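Local coordinates for protein 2',5'-phosphodiesterase 12 (Homo sapiens, PDB 4Z0V) that belongs to the endonuclease/exonuclease/phosphatase family, pairing a DNase I-like domain that holds a magnesium ion with an N-terminal domain of the E-set clan, at residues D72-L77 with C99-A103; I166-T171 with S191-L196; L224-H228 with D315-G319; N382-G386 with T416-L421; L401-I407 with V434-K440. One frame throughout, in Å; residues are numbered along the deposited sequence.

Contact 1 of 5, residues D72-L77 with C99-A103; sequences DIGLRL and CVVEA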
# COMPACT_ATOMS: atom_id res chain seq x y z
N ASP A 72 30.17 4.34 3.84
CA ASP A 72 29.94 3.16 4.67
C ASP A 72 29.99 1.86 3.87
O ASP A 72 29.90 0.80 4.47
CB ASP A 72 28.56 3.24 5.37
CG ASP A 72 28.36 4.40 6.31
OD1 ASP A 72 29.37 4.88 6.90
OD2 ASP A 72 27.20 4.80 6.52
N ILE A 73 30.05 1.93 2.51
CA ILE A 73 30.07 0.70 1.70
C ILE A 73 31.27 -0.16 2.14
O ILE A 73 32.35 0.38 2.32
CB ILE A 73 30.11 1.02 0.17
CG1 ILE A 73 28.75 1.59 -0.29
CG2 ILE A 73 30.48 -0.24 -0.66
CD1 ILE A 73 28.78 2.29 -1.68
N GLY A 74 31.04 -1.45 2.36
CA GLY A 74 32.09 -2.36 2.82
C GLY A 74 32.19 -2.50 4.33
O GLY A 74 33.00 -3.27 4.82
N LEU A 75 31.38 -1.73 5.09
CA LEU A 75 31.36 -1.80 6.56
C LEU A 75 30.09 -2.49 7.08
O LEU A 75 29.01 -2.30 6.50
CB LEU A 75 31.42 -0.39 7.19
CG LEU A 75 32.56 0.56 6.78
CD1 LEU A 75 32.37 1.94 7.47
CD2 LEU A 75 33.93 0.01 7.22
N ARG A 76 30.19 -3.19 8.21
CA ARG A 76 29.03 -3.71 8.91
C ARG A 76 28.55 -2.58 9.83
O ARG A 76 29.30 -1.65 10.13
CB ARG A 76 29.37 -4.97 9.72
CG ARG A 76 29.72 -6.13 8.77
CD ARG A 76 29.56 -7.51 9.37
NE ARG A 76 30.58 -7.80 10.38
CZ ARG A 76 30.34 -7.96 11.67
NH1 ARG A 76 31.34 -8.23 12.51
NH2 ARG A 76 29.11 -7.85 12.15
N LEU A 77 27.31 -2.68 10.28
CA LEU A 77 26.73 -1.67 11.19
C LEU A 77 26.31 -2.35 12.46
O LEU A 77 26.10 -3.56 12.49
CB LEU A 77 25.49 -1.02 10.50
CG LEU A 77 25.71 -0.39 9.13
CD1 LEU A 77 24.33 0.09 8.55
CD2 LEU A 77 26.69 0.80 9.21
N CYS A 99 25.63 -8.63 7.08
CA CYS A 99 26.07 -8.13 5.77
C CYS A 99 26.84 -6.84 5.93
O CYS A 99 26.60 -6.12 6.90
CB CYS A 99 24.84 -7.89 4.90
SG CYS A 99 23.67 -6.71 5.62
N VAL A 100 27.67 -6.49 4.93
CA VAL A 100 28.27 -5.16 4.85
C VAL A 100 27.31 -4.27 4.03
O VAL A 100 26.49 -4.78 3.24
CB VAL A 100 29.70 -5.15 4.25
CG1 VAL A 100 30.68 -5.93 5.15
CG2 VAL A 100 29.72 -5.66 2.80
N VAL A 101 27.43 -2.95 4.17
CA VAL A 101 26.68 -2.00 3.36
C VAL A 101 27.13 -2.21 1.90
O VAL A 101 28.33 -2.37 1.62
CB VAL A 101 26.98 -0.56 3.85
CG1 VAL A 101 26.37 0.49 2.92
CG2 VAL A 101 26.53 -0.37 5.31
N GLU A 102 26.16 -2.26 0.99
CA GLU A 102 26.42 -2.43 -0.44
C GLU A 102 26.01 -1.20 -1.21
O GLU A 102 25.17 -0.42 -0.73
CB GLU A 102 25.57 -3.59 -0.97
CG GLU A 102 26.28 -4.92 -0.99
CD GLU A 102 25.33 -5.98 -1.51
OE1 GLU A 102 24.92 -5.89 -2.69
OE2 GLU A 102 24.92 -6.84 -0.70
N ALA A 103 26.51 -1.08 -2.46
CA ALA A 103 26.04 -0.03 -3.35
C ALA A 103 24.60 -0.39 -3.74
O ALA A 103 24.30 -1.57 -3.97
CB ALA A 103 26.94 0.04 -4.59

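Contact 2 of 5, residues I166-T171 with S191-L196; sequences IQKELT and SLVPAL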
# COMPACT_ATOMS: atom_id res chain seq x y z
N ILE A 166 11.07 -0.36 -1.65
CA ILE A 166 9.69 -0.03 -1.22
C ILE A 166 9.75 0.74 0.10
O ILE A 166 9.02 1.70 0.28
CB ILE A 166 8.82 -1.32 -1.12
CG1 ILE A 166 8.45 -1.85 -2.54
CG2 ILE A 166 7.53 -1.08 -0.29
CD1 ILE A 166 8.08 -3.38 -2.59
N GLN A 167 10.65 0.35 0.99
CA GLN A 167 10.81 1.07 2.25
C GLN A 167 11.28 2.50 1.98
O GLN A 167 10.69 3.44 2.52
CB GLN A 167 11.81 0.35 3.17
CG GLN A 167 11.20 -0.91 3.82
CD GLN A 167 12.25 -1.56 4.73
OE1 GLN A 167 13.45 -1.46 4.50
NE2 GLN A 167 11.83 -2.24 5.78
N LYS A 168 12.28 2.66 1.11
CA LYS A 168 12.78 4.00 0.79
C LYS A 168 11.67 4.82 0.10
O LYS A 168 11.45 5.97 0.44
CB LYS A 168 14.03 3.91 -0.11
CG LYS A 168 14.61 5.32 -0.36
CD LYS A 168 15.90 5.33 -1.13
CE LYS A 168 16.42 6.76 -1.29
NZ LYS A 168 17.75 6.73 -1.98
N GLU A 169 10.98 4.20 -0.84
CA GLU A 169 9.91 4.85 -1.59
C GLU A 169 8.80 5.35 -0.67
O GLU A 169 8.46 6.53 -0.70
CB GLU A 169 9.33 3.89 -2.63
CG GLU A 169 8.22 4.59 -3.41
CD GLU A 169 7.72 3.81 -4.59
OE1 GLU A 169 6.82 4.33 -5.29
OE2 GLU A 169 8.19 2.67 -4.81
N LEU A 170 8.20 4.45 0.11
CA LEU A 170 7.09 4.81 0.96
C LEU A 170 7.47 5.76 2.04
O LEU A 170 6.76 6.73 2.23
CB LEU A 170 6.43 3.55 1.56
CG LEU A 170 5.71 2.69 0.52
CD1 LEU A 170 5.09 1.46 1.20
CD2 LEU A 170 4.58 3.52 -0.17
N THR A 171 8.60 5.54 2.73
CA THR A 171 8.97 6.48 3.80
C THR A 171 9.29 7.87 3.24
O THR A 171 8.97 8.87 3.88
CB THR A 171 10.12 5.94 4.64
OG1 THR A 171 11.28 5.77 3.81
CG2 THR A 171 9.74 4.60 5.37
N SER A 191 8.83 -5.92 7.08
CA SER A 191 9.36 -4.81 6.28
C SER A 191 8.53 -3.53 6.45
O SER A 191 9.09 -2.48 6.79
CB SER A 191 9.41 -5.21 4.81
OG SER A 191 9.78 -4.10 4.01
N LEU A 192 7.24 -3.59 6.17
CA LEU A 192 6.40 -2.38 6.21
C LEU A 192 6.18 -1.88 7.63
O LEU A 192 6.39 -0.69 7.89
CB LEU A 192 5.06 -2.63 5.51
CG LEU A 192 5.20 -3.15 4.09
CD1 LEU A 192 3.86 -3.58 3.57
CD2 LEU A 192 5.82 -2.06 3.15
N VAL A 193 5.78 -2.75 8.57
CA VAL A 193 5.54 -2.29 9.94
C VAL A 193 6.82 -1.66 10.54
O VAL A 193 6.74 -0.52 10.95
CB VAL A 193 4.89 -3.37 10.84
CG1 VAL A 193 5.06 -3.04 12.32
CG2 VAL A 193 3.41 -3.52 10.51
N PRO A 194 8.02 -2.27 10.49
CA PRO A 194 9.21 -1.59 11.07
C PRO A 194 9.57 -0.28 10.38
O PRO A 194 9.89 0.69 11.07
CB PRO A 194 10.32 -2.63 10.89
CG PRO A 194 9.59 -3.96 10.84
CD PRO A 194 8.37 -3.63 10.04
N ALA A 195 9.50 -0.22 9.04
CA ALA A 195 9.85 1.02 8.35
C ALA A 195 8.83 2.12 8.63
O ALA A 195 9.18 3.25 8.99
CB ALA A 195 9.94 0.78 6.85
N LEU A 196 7.56 1.80 8.45
CA LEU A 196 6.54 2.84 8.55
C LEU A 196 6.29 3.25 9.99
O LEU A 196 6.04 4.44 10.24
CB LEU A 196 5.26 2.40 7.82
CG LEU A 196 5.43 2.21 6.30
CD1 LEU A 196 4.12 1.79 5.65
CD2 LEU A 196 5.86 3.54 5.60

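Contact 3 of 5, residues L224-H228 with D315-G319; sequences LLSQH and DLYPG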
# COMPACT_ATOMS: atom_id res chain seq x y z
N LEU A 224 -7.09 5.27 14.76
CA LEU A 224 -8.04 4.32 14.19
C LEU A 224 -9.24 4.15 15.12
O LEU A 224 -9.05 3.89 16.31
CB LEU A 224 -7.31 2.98 13.98
CG LEU A 224 -8.15 1.81 13.47
CD1 LEU A 224 -8.59 2.05 12.02
CD2 LEU A 224 -7.31 0.51 13.53
N LEU A 225 -10.45 4.39 14.62
CA LEU A 225 -11.67 4.21 15.43
C LEU A 225 -12.18 2.78 15.34
O LEU A 225 -12.48 2.15 16.37
CB LEU A 225 -12.79 5.18 15.01
CG LEU A 225 -12.51 6.65 15.30
CD1 LEU A 225 -13.74 7.51 14.96
CD2 LEU A 225 -12.07 6.86 16.79
N SER A 226 -12.41 2.31 14.11
CA SER A 226 -13.01 1.00 13.91
C SER A 226 -12.66 0.42 12.55
O SER A 226 -12.16 1.13 11.67
CB SER A 226 -14.53 1.12 14.03
OG SER A 226 -15.02 2.03 13.07
N GLN A 227 -12.90 -0.89 12.38
CA GLN A 227 -12.57 -1.58 11.13
C GLN A 227 -13.79 -2.35 10.64
O GLN A 227 -14.57 -2.86 11.44
CB GLN A 227 -11.37 -2.52 11.30
CG GLN A 227 -10.09 -1.80 11.75
CD GLN A 227 -9.03 -2.80 12.09
OE1 GLN A 227 -8.83 -3.13 13.26
NE2 GLN A 227 -8.35 -3.34 11.07
N HIS A 228 -13.98 -2.37 9.32
CA HIS A 228 -15.20 -2.97 8.75
C HIS A 228 -14.86 -3.77 7.49
O HIS A 228 -15.47 -3.61 6.43
CB HIS A 228 -16.21 -1.85 8.47
CG HIS A 228 -16.42 -0.93 9.64
ND1 HIS A 228 -17.36 -1.21 10.61
CD2 HIS A 228 -15.75 0.20 9.99
CE1 HIS A 228 -17.27 -0.23 11.51
NE2 HIS A 228 -16.30 0.62 11.19
N ASP A 315 -24.61 4.99 7.88
CA ASP A 315 -25.49 4.27 8.80
C ASP A 315 -24.78 4.02 10.12
O ASP A 315 -25.27 4.47 11.15
CB ASP A 315 -25.98 2.94 8.17
CG ASP A 315 -26.94 3.06 7.00
OD1 ASP A 315 -27.44 4.18 6.75
OD2 ASP A 315 -27.23 2.02 6.36
N LEU A 316 -23.60 3.34 10.10
CA LEU A 316 -22.82 3.06 11.31
C LEU A 316 -22.33 4.37 11.89
O LEU A 316 -22.45 4.59 13.08
CB LEU A 316 -21.65 2.09 11.06
CG LEU A 316 -22.03 0.66 10.62
CD1 LEU A 316 -20.78 -0.25 10.57
CD2 LEU A 316 -23.07 0.03 11.57
N TYR A 317 -21.79 5.24 11.03
CA TYR A 317 -21.36 6.59 11.40
C TYR A 317 -22.37 7.56 10.78
O TYR A 317 -22.89 7.28 9.70
CB TYR A 317 -19.94 6.89 10.94
CG TYR A 317 -18.89 6.21 11.78
CD1 TYR A 317 -18.35 6.85 12.90
CD2 TYR A 317 -18.46 4.92 11.48
CE1 TYR A 317 -17.38 6.22 13.69
CE2 TYR A 317 -17.50 4.28 12.27
CZ TYR A 317 -16.98 4.93 13.38
OH TYR A 317 -16.00 4.32 14.11
N PRO A 318 -22.58 8.73 11.39
CA PRO A 318 -23.62 9.63 10.89
C PRO A 318 -23.15 10.59 9.77
O PRO A 318 -23.35 11.80 9.86
CB PRO A 318 -24.05 10.38 12.16
CG PRO A 318 -22.77 10.51 12.91
CD PRO A 318 -22.08 9.17 12.71
N GLY A 319 -22.62 10.02 8.70
CA GLY A 319 -22.26 10.75 7.50
C GLY A 319 -20.85 11.28 7.50
O GLY A 319 -20.61 12.45 7.80

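Contact 4 of 5, residues N382-G386 with T416-L421; sequences NYVGG and TTHQAL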
# COMPACT_ATOMS: atom_id res chain seq x y z
N ASN A 382 0.30 0.40 -14.51
CA ASN A 382 0.84 -0.94 -14.60
C ASN A 382 1.55 -1.05 -15.94
O ASN A 382 0.94 -0.71 -16.95
CB ASN A 382 -0.26 -1.97 -14.44
CG ASN A 382 0.17 -3.41 -14.67
OD1 ASN A 382 -0.31 -4.06 -15.57
ND2 ASN A 382 0.98 -3.98 -13.80
N TYR A 383 2.85 -1.41 -15.96
CA TYR A 383 3.57 -1.42 -17.25
C TYR A 383 4.51 -2.63 -17.31
O TYR A 383 5.56 -2.63 -16.68
CB TYR A 383 4.34 -0.11 -17.43
CG TYR A 383 4.85 0.09 -18.84
CD1 TYR A 383 6.04 -0.49 -19.27
CD2 TYR A 383 4.10 0.81 -19.77
CE1 TYR A 383 6.51 -0.30 -20.56
CE2 TYR A 383 4.55 0.98 -21.08
CZ TYR A 383 5.76 0.41 -21.47
OH TYR A 383 6.20 0.52 -22.76
N VAL A 384 4.10 -3.66 -18.03
CA VAL A 384 4.86 -4.91 -18.10
C VAL A 384 5.09 -5.30 -19.57
O VAL A 384 4.57 -4.64 -20.47
CB VAL A 384 4.17 -6.04 -17.30
CG1 VAL A 384 4.20 -5.73 -15.81
CG2 VAL A 384 2.73 -6.28 -17.77
N GLY A 385 5.87 -6.34 -19.80
CA GLY A 385 6.05 -6.85 -21.15
C GLY A 385 4.71 -7.40 -21.60
O GLY A 385 4.12 -8.23 -20.90
N GLY A 386 4.17 -6.87 -22.69
CA GLY A 386 2.90 -7.34 -23.23
C GLY A 386 1.64 -6.64 -22.75
O GLY A 386 0.55 -6.91 -23.27
N THR A 416 10.74 2.81 -19.10
CA THR A 416 11.22 1.89 -20.14
C THR A 416 12.75 1.72 -20.21
O THR A 416 13.23 1.07 -21.15
CB THR A 416 10.68 2.31 -21.51
OG1 THR A 416 11.13 3.64 -21.80
CG2 THR A 416 9.14 2.25 -21.57
N THR A 417 13.51 2.24 -19.23
CA THR A 417 14.99 2.13 -19.21
C THR A 417 15.40 0.65 -19.25
O THR A 417 16.35 0.28 -19.95
CB THR A 417 15.59 2.88 -17.99
OG1 THR A 417 15.20 4.24 -18.05
CG2 THR A 417 17.12 2.82 -17.93
N HIS A 418 14.67 -0.20 -18.53
CA HIS A 418 14.97 -1.63 -18.49
C HIS A 418 13.77 -2.42 -19.05
O HIS A 418 13.33 -3.43 -18.50
CB HIS A 418 15.35 -2.02 -17.05
CG HIS A 418 16.43 -1.15 -16.48
ND1 HIS A 418 17.76 -1.35 -16.79
CD2 HIS A 418 16.33 -0.09 -15.64
CE1 HIS A 418 18.43 -0.41 -16.14
NE2 HIS A 418 17.61 0.37 -15.43
N GLN A 419 13.28 -1.92 -20.21
CA GLN A 419 12.15 -2.37 -21.02
C GLN A 419 10.81 -2.08 -20.33
O GLN A 419 9.99 -1.36 -20.87
CB GLN A 419 12.24 -3.86 -21.44
CG GLN A 419 11.09 -4.22 -22.39
CD GLN A 419 10.95 -5.68 -22.66
OE1 GLN A 419 11.93 -6.41 -22.80
NE2 GLN A 419 9.71 -6.12 -22.80
N ALA A 420 10.58 -2.67 -19.16
CA ALA A 420 9.32 -2.48 -18.45
C ALA A 420 9.54 -2.69 -16.97
O ALA A 420 10.70 -2.64 -16.50
CB ALA A 420 8.26 -3.45 -19.00
N LEU A 421 8.45 -2.92 -16.23
CA LEU A 421 8.54 -3.05 -14.77
C LEU A 421 8.24 -4.48 -14.29
O LEU A 421 7.51 -5.21 -14.96
CB LEU A 421 7.53 -2.07 -14.13
CG LEU A 421 7.60 -0.59 -14.60
CD1 LEU A 421 6.49 0.22 -13.98
CD2 LEU A 421 8.96 0.03 -14.34
O HOH W 1 8.97 -0.88 -23.28

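Contact 5 of 5, residues L401-I407 with V434-K440; sequences LEVEQVI and VCDLKWK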
# COMPACT_ATOMS: atom_id res chain seq x y z
N LEU A 401 -13.62 16.56 0.07
CA LEU A 401 -12.21 16.59 -0.27
C LEU A 401 -11.98 17.15 -1.63
O LEU A 401 -12.82 16.99 -2.53
CB LEU A 401 -11.65 15.15 -0.22
CG LEU A 401 -11.67 14.47 1.15
CD1 LEU A 401 -11.60 12.97 0.96
CD2 LEU A 401 -10.51 14.96 2.05
N GLU A 402 -10.81 17.77 -1.80
CA GLU A 402 -10.35 18.30 -3.08
C GLU A 402 -8.89 17.95 -3.29
O GLU A 402 -8.19 17.67 -2.31
CB GLU A 402 -10.59 19.83 -3.17
CG GLU A 402 -9.80 20.65 -2.17
CD GLU A 402 -10.15 22.13 -2.14
OE1 GLU A 402 -9.33 22.91 -1.58
OE2 GLU A 402 -11.23 22.51 -2.63
N VAL A 403 -8.42 17.97 -4.54
CA VAL A 403 -7.04 17.65 -4.83
C VAL A 403 -6.20 18.92 -4.72
O VAL A 403 -6.44 19.89 -5.45
CB VAL A 403 -6.87 16.94 -6.20
CG1 VAL A 403 -5.41 16.47 -6.38
CG2 VAL A 403 -7.81 15.74 -6.30
N GLU A 404 -5.19 18.87 -3.85
CA GLU A 404 -4.23 19.96 -3.68
C GLU A 404 -3.14 19.81 -4.73
O GLU A 404 -2.82 20.78 -5.40
CB GLU A 404 -3.67 19.95 -2.25
CG GLU A 404 -2.53 20.93 -2.02
CD GLU A 404 -2.88 22.39 -1.75
OE1 GLU A 404 -4.05 22.79 -1.95
OE2 GLU A 404 -1.97 23.13 -1.33
N GLN A 405 -2.56 18.60 -4.89
CA GLN A 405 -1.56 18.32 -5.93
C GLN A 405 -1.51 16.83 -6.20
O GLN A 405 -1.88 16.02 -5.34
CB GLN A 405 -0.15 18.87 -5.58
CG GLN A 405 0.53 18.20 -4.40
CD GLN A 405 2.05 18.17 -4.49
OE1 GLN A 405 2.69 18.54 -5.50
NE2 GLN A 405 2.67 17.68 -3.42
N VAL A 406 -1.05 16.49 -7.41
CA VAL A 406 -0.83 15.12 -7.87
C VAL A 406 0.67 14.99 -7.99
O VAL A 406 1.30 15.82 -8.67
CB VAL A 406 -1.55 14.79 -9.21
CG1 VAL A 406 -1.19 13.38 -9.71
CG2 VAL A 406 -3.06 14.92 -9.06
N ILE A 407 1.25 13.98 -7.32
CA ILE A 407 2.69 13.71 -7.42
C ILE A 407 2.85 13.00 -8.78
O ILE A 407 2.25 11.93 -8.99
CB ILE A 407 3.21 12.89 -6.22
CG1 ILE A 407 3.22 13.70 -4.89
CG2 ILE A 407 4.63 12.36 -6.52
CD1 ILE A 407 1.89 14.17 -4.26
N VAL A 434 0.23 8.88 -5.73
CA VAL A 434 0.43 9.74 -4.54
C VAL A 434 -0.23 11.07 -4.83
O VAL A 434 0.04 11.67 -5.88
CB VAL A 434 1.93 9.93 -4.20
CG1 VAL A 434 2.11 10.63 -2.84
CG2 VAL A 434 2.70 8.62 -4.24
N CYS A 435 -1.06 11.56 -3.91
CA CYS A 435 -1.69 12.88 -4.11
C CYS A 435 -1.91 13.54 -2.77
O CYS A 435 -2.11 12.86 -1.76
CB CYS A 435 -3.00 12.74 -4.86
SG CYS A 435 -4.23 11.79 -3.96
N ASP A 436 -1.91 14.87 -2.76
CA ASP A 436 -2.20 15.61 -1.54
C ASP A 436 -3.64 16.06 -1.64
O ASP A 436 -4.01 16.65 -2.66
CB ASP A 436 -1.26 16.80 -1.39
CG ASP A 436 0.17 16.41 -1.14
OD1 ASP A 436 0.42 15.21 -0.91
OD2 ASP A 436 1.03 17.31 -1.13
N LEU A 437 -4.46 15.66 -0.67
CA LEU A 437 -5.88 16.02 -0.62
C LEU A 437 -6.09 17.12 0.39
O LEU A 437 -5.34 17.20 1.35
CB LEU A 437 -6.71 14.80 -0.23
CG LEU A 437 -6.53 13.56 -1.11
CD1 LEU A 437 -7.37 12.39 -0.55
CD2 LEU A 437 -6.89 13.88 -2.57
N LYS A 438 -7.07 17.99 0.18
CA LYS A 438 -7.36 19.04 1.15
C LYS A 438 -8.79 18.90 1.63
O LYS A 438 -9.68 18.59 0.83
CB LYS A 438 -7.10 20.44 0.52
CG LYS A 438 -7.16 21.60 1.51
CD LYS A 438 -6.45 22.83 0.93
CE LYS A 438 -6.28 23.97 1.91
NZ LYS A 438 -7.47 24.86 1.94
N TRP A 439 -9.00 19.05 2.95
CA TRP A 439 -10.34 19.06 3.53
C TRP A 439 -11.07 20.32 3.04
O TRP A 439 -10.46 21.40 3.04
CB TRP A 439 -10.26 19.09 5.08
CG TRP A 439 -9.67 17.88 5.75
CD1 TRP A 439 -8.41 17.76 6.26
CD2 TRP A 439 -10.38 16.70 6.16
NE1 TRP A 439 -8.28 16.57 6.94
CE2 TRP A 439 -9.48 15.91 6.91
CE3 TRP A 439 -11.69 16.24 5.97
CZ2 TRP A 439 -9.85 14.68 7.45
CZ3 TRP A 439 -12.05 15.01 6.50
CH2 TRP A 439 -11.14 14.25 7.23
N LYS A 440 -12.32 20.18 2.58
CA LYS A 440 -13.14 21.30 2.11
C LYS A 440 -13.79 22.01 3.29
O LYS A 440 -13.49 23.18 3.56
CB LYS A 440 -14.21 20.82 1.13
CG LYS A 440 -13.71 20.58 -0.29
CD LYS A 440 -14.86 20.18 -1.20
CE LYS A 440 -14.49 20.22 -2.65
NZ LYS A 440 -15.66 19.95 -3.52
O HOH W 2 0.44 9.95 -8.55

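Contact 1 of 5, residues D72-L77 with C99-A103
Val-101 sets its side chain against the turn formed by Asp-72 to Leu-75, and this is the tightly packed part of the contact. Its CB lies 3.3 Å from Asp-72 O, and its CG2 branch lies against both that oxygen and Leu-75 O and meets Leu-77 CG at 3.9 Å. The other branch, CG1, stands opposite the backbone N (chi1 172°), which puts it against Ile-73 CA. Two backbone hydrogen bonds hold the valine: Gly-74 N donates to Val-101 O (3.0 Å, nearly straight at 170°), and Val-101 N donates to Leu-75 O (2.9 Å). The turn is a type II beta turn, closed by the bond from Leu-75 N to Asp-72 O, with Gly-74 supplying the positive phi (92°) of its third position. It leads into strand 77-82, while 99-103 leaves the adjacent strand 93-96, so the contact continues the neighbourhood of these two strands past the end of the antiparallel sheet of the N-terminal domain. Toward solvent the contact thins: Ile-73, Val-100 and Ala-103 are exposed, and Ile-73 CD1 brushes Ala-103 CB at 4.1 Å. At the packing's edge, Val-100 CG1 lies 3.5 Å from Gly-74 O and crosses the aliphatic part of Arg-76 at about a right angle, 3.8 Å from its CG. The guanidinium of Arg-76 forms a salt bridge with Glu-96, and Asp-72 OD2 is held by Tyr-66.

Contact 2 of 5, residues I166-T171 with S191-L196
Gln-167 reaches across to helix 185-198 with its amide, where NE2 donates to Ser-191 O (2.9 Å, 165° at the hydrogen). The acceptor lies close to the amide plane. Ser-191 O also takes the helical bond from Ala-195 N, the two donors arriving from opposite faces of the carbonyl plane. With CG beside the backbone N (chi1 -76°) and the rest of the chain extended, Gln-167 lays CG on Ala-195 CB at 3.7 Å. Next to this polar pair, Leu-192 CD2 touches both Ile-166 CG2 (4.0 Å) and Leu-170 CD1, and Leu-196 CD2 rests on Leu-170 CB and Thr-171 CG2. Thr-171 is turned by a bond from OG1 to Gln-167 O (2.7 Å), which leaves its methyl toward the other helix. Farther out, Gln-163 holds Ser-191 OG, and Leu-170 and Leu-192 both pack on Leu-180 of strand 177-184. The segments 166-171 and 191-196 cross at -44°, their axes 10.0 Å apart, and their helices cover one sheet of the DNase I-like domain. In this buried interface the NE2 of Gln-167 and the hydroxyl of Thr-171 both find carbonyl acceptors, so these polar groups can sit among apolar branches.

Contact 3 of 5, residues L224-H228 with D315-G319
The Tyr-317 ring is met at its edge: Ser-226 OG lies in the ring plane, and His-228 NE2 approaches near that plane, 4.0 Å from CE2. Leu-225 CD1 comes in obliquely, 4.1 Å from Tyr-317 CE1. The imidazole of His-228 is likewise approached at a slant, by Leu-316 CD1 at 3.6 Å from ND1 and by the tyrosine. Ser-226 OG sits where the two rings converge, bonded to Tyr-317 OH at 2.7 Å and equally closely, at 2.7 Å, to His-228 NE2. Its first torsion (chi1 59°) places OG between the backbone N and the carbonyl carbon, aimed at both partners. The strand carrying this serine is distorted by a classic beta bulge, in which Leu-225 and Ser-226 both face Val-270 of strand 265-273. The bulge lets both consecutive side chains turn toward the tyrosine, whose OH is also 3.4 Å from Leu-225 CB. Tyr-317 is the first residue to leave helical angles at the end of helix 295-316, and Pro-318 behind it centres an inverse gamma turn. One edge of a mixed sheet of the DNase I-like domain is thereby joined to the end of a long helix at the protein surface. Nearer the body of that helix, His-308 bonds His-228 O and Val-312 packs on the imidazole. A glycerol, probably from the crystallisation liquor, lies about 4 Å from the His-228 side chain.

Contact 4 of 5, residues N382-G386 with T416-L421
Leu-421 N donates to Tyr-383 O (2.9 Å, 149° at the hydrogen), the one direct hydrogen bond between the segments, close to where Val-384 and Ala-420 bring their CA atoms within 5.1 Å. CG of the tyrosine stands opposite its backbone N (chi1 -167°), which carries the ring out along the 416-421 loop. Ala-420 CB abuts the ring edge, 3.7 Å from CD1, and Gln-419 O lies at the same kind of edge position beside CE1. Thr-416 CG2 approaches the far end obliquely, 3.6 Å from Tyr-383 OH. A water in the ring plane bridges this end, donating to Gln-419 O (2.7 Å) and lying 3.1 Å from Tyr-383 OH. Leu-421 closes the near end with CD1 4.1 Å from Tyr-383 CB, while Val-384 CG1 leans on Leu-421 O. Gln-419 adopts a positive phi (71°) in the bend that presents its carbonyl to the water. Beyond the segments, the ring meets His-388 and His-412, and Tyr-151 OH is bonded to both Leu-421 O and Gly-385 N. Strand 382-384 of the DNase I-like domain is thus attached to the loop after helix 412-416. Its attachment relies on mixed means: a backbone bond, a water bridge and the Tyr-151 hydroxyl, bonded to both sides, tie the segments, with apolar contacts packed between them.

Contact 5 of 5, residues L401-I407 with V434-K440
Asp-436 O is gripped by two backbone donors, Glu-404 N at 2.8 Å and Gln-405 N at 3.3 Å, both arriving from the same face of its carbonyl plane. This is a classic beta bulge: Glu-404 and Gln-405 together face Asp-436, and the antiparallel register shifts by one. The return bond from Asp-436 N to Gln-405 O (2.8 Å) closes the pair. The side chains of this pair, Gln-405 and Asp-436, lie alongside each other. With CG between the backbone N and the carbonyl carbon (chi1 66°), Gln-405 sends NE2 to Asp-436 OD2 at 2.8 Å. The amide donates nearly within its own plane but meets the carboxylate from above, 60° out of the plane. Arg-127 takes Asp-436 OD1 in a salt bridge, and Tyr-116 O accepts a second bond from the amide, so both groups are fixed from outside too. Before the bulge, Glu-402 and Lys-438 form a hydrogen-bonded pair; their side chains run parallel, with OE1 and NZ 4.4 Å apart, beyond salt-bridge distance. After it, Ile-407 CB packs on Val-434 CB at 3.8 Å, and a water links Ile-407 O to Val-434 N. Leu-401, Val-403, Val-406, Cys-435, Leu-437 and Trp-439 share the other face. Strand 401-406 forms one margin of its mixed sheet, and 433-439 runs between it and 125-132. Leu-401 and Leu-437 reach Ile-323 of strand 322-327, while Val-403 and Cys-435 touch strand 387-397, joining the two sheets of the DNase I-like sandwich.

Contact 1 stands apart in the N-terminal domain, its centre about 20 Å from that of contact 2 and about 47 Å from that of contact 3, on the opposite side of the chain's centre. The other four belong to the DNase I-like domain. Contact 5 pairs strands at one margin of a sheet covered by the helices of contact 2, their nearest atoms about 6 Å apart. Contacts 3 and 4 both reach the second sheet, but their centres are about 40 Å apart. The segments of contacts 4 and 5 alternate along the chain. The magnesium ion is about 8 Å from the side chain of Val-384 in contact 4 and about 12 Å from that of Ile-166.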